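Long-range contacts in L-rhamnose mutarotase (Formosa agariphila, PDB 6HHN), which catalyses the interconversion of the alpha and beta anomers of L-rhamnose during breakdown of the green-algal polysaccharide ulvan: residues L15-K20 with L63-K68; M19-G24 with A92-V97. One frame throughout, in Å; residues are numbered along the deposited sequence.

Contact 1: residues L15-K20 with L63-K68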
# COMPACT_ATOMS: atom_id res chain seq x y z
N LEU A 15 -8.14 -2.23 -3.65
CA LEU A 15 -7.52 -1.34 -4.62
C LEU A 15 -6.33 -0.66 -3.99
O LEU A 15 -6.37 -0.27 -2.82
CB LEU A 15 -8.50 -0.25 -5.06
CG LEU A 15 -9.66 -0.62 -5.96
CD1 LEU A 15 -10.32 0.68 -6.39
CD2 LEU A 15 -9.22 -1.45 -7.14
N ALA A 16 -5.27 -0.48 -4.76
CA ALA A 16 -4.13 0.29 -4.30
C ALA A 16 -3.64 1.18 -5.43
O ALA A 16 -3.71 0.82 -6.61
CB ALA A 16 -2.98 -0.63 -3.86
N PHE A 17 -3.09 2.33 -5.03
CA PHE A 17 -2.59 3.28 -6.02
C PHE A 17 -1.53 4.17 -5.40
O PHE A 17 -1.45 4.33 -4.19
CB PHE A 17 -3.72 4.11 -6.65
CG PHE A 17 -4.70 4.74 -5.69
CD1 PHE A 17 -5.76 4.01 -5.17
CD2 PHE A 17 -4.57 6.06 -5.29
CE1 PHE A 17 -6.66 4.59 -4.29
CE2 PHE A 17 -5.48 6.64 -4.42
CZ PHE A 17 -6.53 5.90 -3.92
N LYS A 18 -0.71 4.76 -6.28
CA LYS A 18 0.42 5.59 -5.90
C LYS A 18 0.14 7.02 -6.33
O LYS A 18 -0.27 7.26 -7.47
CB LYS A 18 1.67 5.04 -6.60
CG LYS A 18 2.90 5.90 -6.53
CD LYS A 18 4.08 5.30 -7.32
CE LYS A 18 5.14 6.35 -7.53
NZ LYS A 18 6.30 5.85 -8.28
N MET A 19 0.39 7.96 -5.42
CA MET A 19 0.28 9.39 -5.69
C MET A 19 1.58 10.06 -5.31
O MET A 19 2.47 9.43 -4.73
CB MET A 19 -0.90 10.01 -4.93
CG MET A 19 -2.25 9.47 -5.40
SD MET A 19 -3.64 10.06 -4.44
CE MET A 19 -3.38 9.16 -2.92
N LYS A 20 1.70 11.35 -5.62
CA LYS A 20 2.93 12.09 -5.44
C LYS A 20 2.62 13.38 -4.69
O LYS A 20 1.76 14.16 -5.11
CB LYS A 20 3.62 12.42 -6.77
CG LYS A 20 4.13 11.22 -7.62
CD LYS A 20 5.22 10.42 -6.92
CE LYS A 20 6.47 11.25 -6.65
NZ LYS A 20 7.58 10.40 -6.12
N LEU A 63 3.09 8.66 -2.01
CA LEU A 63 1.96 8.20 -1.21
C LEU A 63 1.47 6.87 -1.77
O LEU A 63 1.31 6.73 -2.99
CB LEU A 63 0.82 9.22 -1.27
CG LEU A 63 1.17 10.61 -0.74
CD1 LEU A 63 0.14 11.66 -1.18
CD2 LEU A 63 1.28 10.58 0.80
N PHE A 64 1.25 5.91 -0.90
CA PHE A 64 0.69 4.61 -1.26
C PHE A 64 -0.66 4.49 -0.57
O PHE A 64 -0.74 4.52 0.66
CB PHE A 64 1.64 3.50 -0.83
CG PHE A 64 2.96 3.49 -1.60
CD1 PHE A 64 3.07 2.80 -2.80
CD2 PHE A 64 4.09 4.14 -1.10
CE1 PHE A 64 4.27 2.76 -3.49
CE2 PHE A 64 5.30 4.10 -1.80
CZ PHE A 64 5.38 3.42 -3.00
N ALA A 65 -1.71 4.36 -1.37
CA ALA A 65 -3.08 4.27 -0.88
C ALA A 65 -3.59 2.84 -1.03
O ALA A 65 -3.34 2.18 -2.05
CB ALA A 65 -3.98 5.21 -1.69
N PHE A 66 -4.34 2.39 -0.02
CA PHE A 66 -5.03 1.11 -0.01
C PHE A 66 -6.47 1.37 0.41
O PHE A 66 -6.70 2.12 1.35
CB PHE A 66 -4.36 0.17 1.01
CG PHE A 66 -5.13 -1.09 1.26
CD1 PHE A 66 -6.12 -1.16 2.24
CD2 PHE A 66 -4.89 -2.21 0.49
CE1 PHE A 66 -6.84 -2.32 2.45
CE2 PHE A 66 -5.60 -3.39 0.72
CZ PHE A 66 -6.58 -3.43 1.69
N GLN A 67 -7.42 0.74 -0.27
CA GLN A 67 -8.81 0.83 0.18
C GLN A 67 -9.56 -0.42 -0.25
O GLN A 67 -9.13 -1.16 -1.15
CB GLN A 67 -9.52 2.09 -0.33
CG GLN A 67 -9.58 2.17 -1.81
CD GLN A 67 -10.15 3.48 -2.37
OE1 GLN A 67 -10.03 4.57 -1.78
NE2 GLN A 67 -10.73 3.38 -3.52
N LYS A 68 -10.68 -0.65 0.41
CA LYS A 68 -11.64 -1.66 0.00
C LYS A 68 -12.84 -0.97 -0.61
O LYS A 68 -13.27 0.08 -0.13
CB LYS A 68 -12.11 -2.48 1.19
CG LYS A 68 -11.05 -3.33 1.81
CD LYS A 68 -11.66 -4.16 2.92
CE LYS A 68 -10.59 -4.85 3.72
NZ LYS A 68 -11.17 -5.67 4.83
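Phe17 lays one face of its ring over the methyl group of Ala65, its directly opposite partner in an antiparallel strand pair. CB carries CG between the backbone N and the carbonyl carbon (chi1 49°), which turns the ring back over the neighbouring strand. CG and CD1 are the ring atoms farthest from Ala65 CB; CE2, on the other side of the ring, comes nearest to it at 3.4 Å, and CZ follows at 3.5 Å. The methyl carbon stands 3.5 Å from the ring centroid, a CH-pi contact. CE1 meets Gln67 CD near the ring plane at 4.1 Å, the amide standing almost perpendicular to the ring, while Met19 SD lies in plane at another edge. Three hydrogen-bonded pairs, Leu15 with Gln67, Phe17 with Ala65 and Met19 with Leu63, join the strands through six backbone bonds; the straighter of the two in the Phe17 pair runs from Ala65 N to Phe17 O at 2.8 Å. These are neighbouring strands of the antiparallel sheet in a dimeric alpha+beta barrel fold. Leu63 and Gln67 share the Phe17 face; Leu63 lies near Tyr29 and Gln67 near Tyr52, both probably substrate-binding. On the other face, Ala16 CB sits 3.4 Å from Ala65 O, and Phe64 and Phe66 point to the second subunit, where Phe66 stacks on Phe66 of that chain.

Contact 2: residues M19-G24 with A92-V97; sequences MKLNKG and ADIMQV
Asn22 N donates to Ile94 O at 2.8 Å, and Gln96 N returns a bond to Lys20 O at 2.9 Å; both are nearly straight at the hydrogen. Together they flank Leu21 and Met95, whose backbones form a single bridge. The Asn22 side chain folds against the Asp93-Ile94 backbone, with CB 3.4 Å from Ile94 O and a weak bond from ND2 to Asp93 O at 3.1 Å. Lys20 and Gln96 lie side by side and point the same way, CB to CB at 3.7 Å; the lysine then bends at chi2 and chi3, and its NZ is held by Thr60 O and Thr62 OG1. One water accepts from Lys20 N and donates to Gln96 O, adding a bridge beside the direct bond. On the inner side, Leu21 CG lies opposite the backbone N (chi1 -169°) and chi2 (63°) turns CD1 toward Ile94 O, 3.2 Å off, and Met95 SD in one of its two conformers. Farther out, Arg32 holds Asp93 by a salt bridge. The pairing thus fastens the loop after helix 82-91 to the end of strand 13-20, with Leu21 and Met95 against Tyr29 of helix 26-34 and Met95 also against Leu63 of strand 62-69.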
# COMPACT_ATOMS: atom_id res chain seq x y z
N MET A 19 0.39 7.96 -5.42
CA MET A 19 0.28 9.39 -5.69
C MET A 19 1.58 10.06 -5.31
O MET A 19 2.47 9.43 -4.73
CB MET A 19 -0.90 10.01 -4.93
CG MET A 19 -2.25 9.47 -5.40
SD MET A 19 -3.64 10.06 -4.44
CE MET A 19 -3.38 9.16 -2.92
N LYS A 20 1.70 11.35 -5.62
CA LYS A 20 2.93 12.09 -5.44
C LYS A 20 2.62 13.38 -4.69
O LYS A 20 1.76 14.16 -5.11
CB LYS A 20 3.62 12.42 -6.77
CG LYS A 20 4.13 11.22 -7.62
CD LYS A 20 5.22 10.42 -6.92
CE LYS A 20 6.47 11.25 -6.65
NZ LYS A 20 7.58 10.40 -6.12
N LEU A 21 3.30 13.59 -3.58
CA LEU A 21 3.25 14.84 -2.82
C LEU A 21 4.38 15.75 -3.25
O LEU A 21 5.47 15.30 -3.65
CB LEU A 21 3.38 14.48 -1.33
CG LEU A 21 3.12 15.50 -0.23
CD1 LEU A 21 1.67 15.95 -0.25
CD2 LEU A 21 3.46 14.90 1.12
N ASN A 22 4.15 17.05 -3.17
CA ASN A 22 5.23 17.99 -3.44
C ASN A 22 6.23 17.97 -2.29
O ASN A 22 5.88 17.72 -1.14
CB ASN A 22 4.67 19.40 -3.63
CG ASN A 22 3.84 19.54 -4.89
OD1 ASN A 22 3.88 18.70 -5.79
ND2 ASN A 22 3.11 20.64 -4.98
N LYS A 23 7.49 18.24 -2.62
CA LYS A 23 8.55 18.15 -1.62
C LYS A 23 8.23 19.02 -0.41
O LYS A 23 7.82 20.17 -0.55
CB LYS A 23 9.88 18.62 -2.23
CG LYS A 23 10.28 17.87 -3.49
CD LYS A 23 11.76 18.05 -3.81
CE LYS A 23 12.36 16.77 -4.39
NZ LYS A 23 13.82 16.90 -4.67
N GLY A 24 8.42 18.46 0.78
CA GLY A 24 8.32 19.20 2.02
C GLY A 24 6.92 19.42 2.56
O GLY A 24 6.77 20.17 3.53
N ALA A 92 -4.63 21.14 -4.21
CA ALA A 92 -3.85 21.13 -5.44
C ALA A 92 -2.48 21.80 -5.30
O ALA A 92 -1.61 21.54 -6.13
CB ALA A 92 -4.64 21.82 -6.55
N ASP A 93 -2.29 22.62 -4.28
CA ASP A 93 -1.02 23.31 -4.10
C ASP A 93 0.07 22.41 -3.55
O ASP A 93 1.26 22.73 -3.71
CB ASP A 93 -1.18 24.51 -3.16
CG ASP A 93 -1.82 24.15 -1.79
OD1 ASP A 93 -2.61 23.18 -1.69
OD2 ASP A 93 -1.55 24.87 -0.80
N ILE A 94 -0.28 21.31 -2.89
CA ILE A 94 0.73 20.46 -2.26
C ILE A 94 0.83 19.08 -2.88
O ILE A 94 1.70 18.30 -2.47
CB ILE A 94 0.53 20.37 -0.73
CG1 ILE A 94 -0.77 19.64 -0.41
CG2 ILE A 94 0.56 21.79 -0.14
CD1 ILE A 94 -1.01 19.53 1.09
N MET A 95 -0.03 18.73 -3.83
CA MET A 95 -0.01 17.45 -4.52
C MET A 95 0.41 17.65 -5.97
O MET A 95 0.23 18.72 -6.55
CB MET A 95 -1.42 16.82 -4.54
CG MET A 95 -2.06 16.58 -3.20
SD MET A 95 -1.39 15.13 -2.40
CE MET A 95 -2.03 13.81 -3.45
N GLN A 96 0.98 16.60 -6.57
CA GLN A 96 1.17 16.54 -8.00
C GLN A 96 -0.17 16.26 -8.66
O GLN A 96 -0.78 15.21 -8.41
CB GLN A 96 2.19 15.48 -8.36
CG GLN A 96 2.65 15.56 -9.77
CD GLN A 96 3.74 14.54 -10.08
OE1 GLN A 96 4.91 14.74 -9.75
NE2 GLN A 96 3.35 13.44 -10.67
N VAL A 97 -0.67 17.21 -9.44
CA VAL A 97 -2.02 17.14 -9.95
C VAL A 97 -2.08 17.39 -11.44
O VAL A 97 -1.18 17.97 -12.04
CB VAL A 97 -2.97 18.13 -9.24
CG1 VAL A 97 -3.02 17.89 -7.76
CG2 VAL A 97 -2.56 19.58 -9.53
O HOH W 1 -0.46 12.70 -6.95

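How the contacts relate
The two contacts follow one another along the same piece of chain: 15-20 runs through the sheet in contact 1, and 19-24 leaves it in contact 2, with Met19 and Lys20 common to both. Their centres lie 14 Å apart. The partners come later in chain order, first strand 62-69 and then the loop between helix 82-91 and strand 106-114. The contacts also touch, Leu63 CD1 packing 4.3 Å from Leu21 CB. Strand 13-20 thus belongs to the sheet, one face of which packs on the second subunit, and its end runs on to that loop. Tyr29, probably a substrate-binding residue, lies against Met95 and close to Leu63, so the two contacts meet beside the likely rhamnose site.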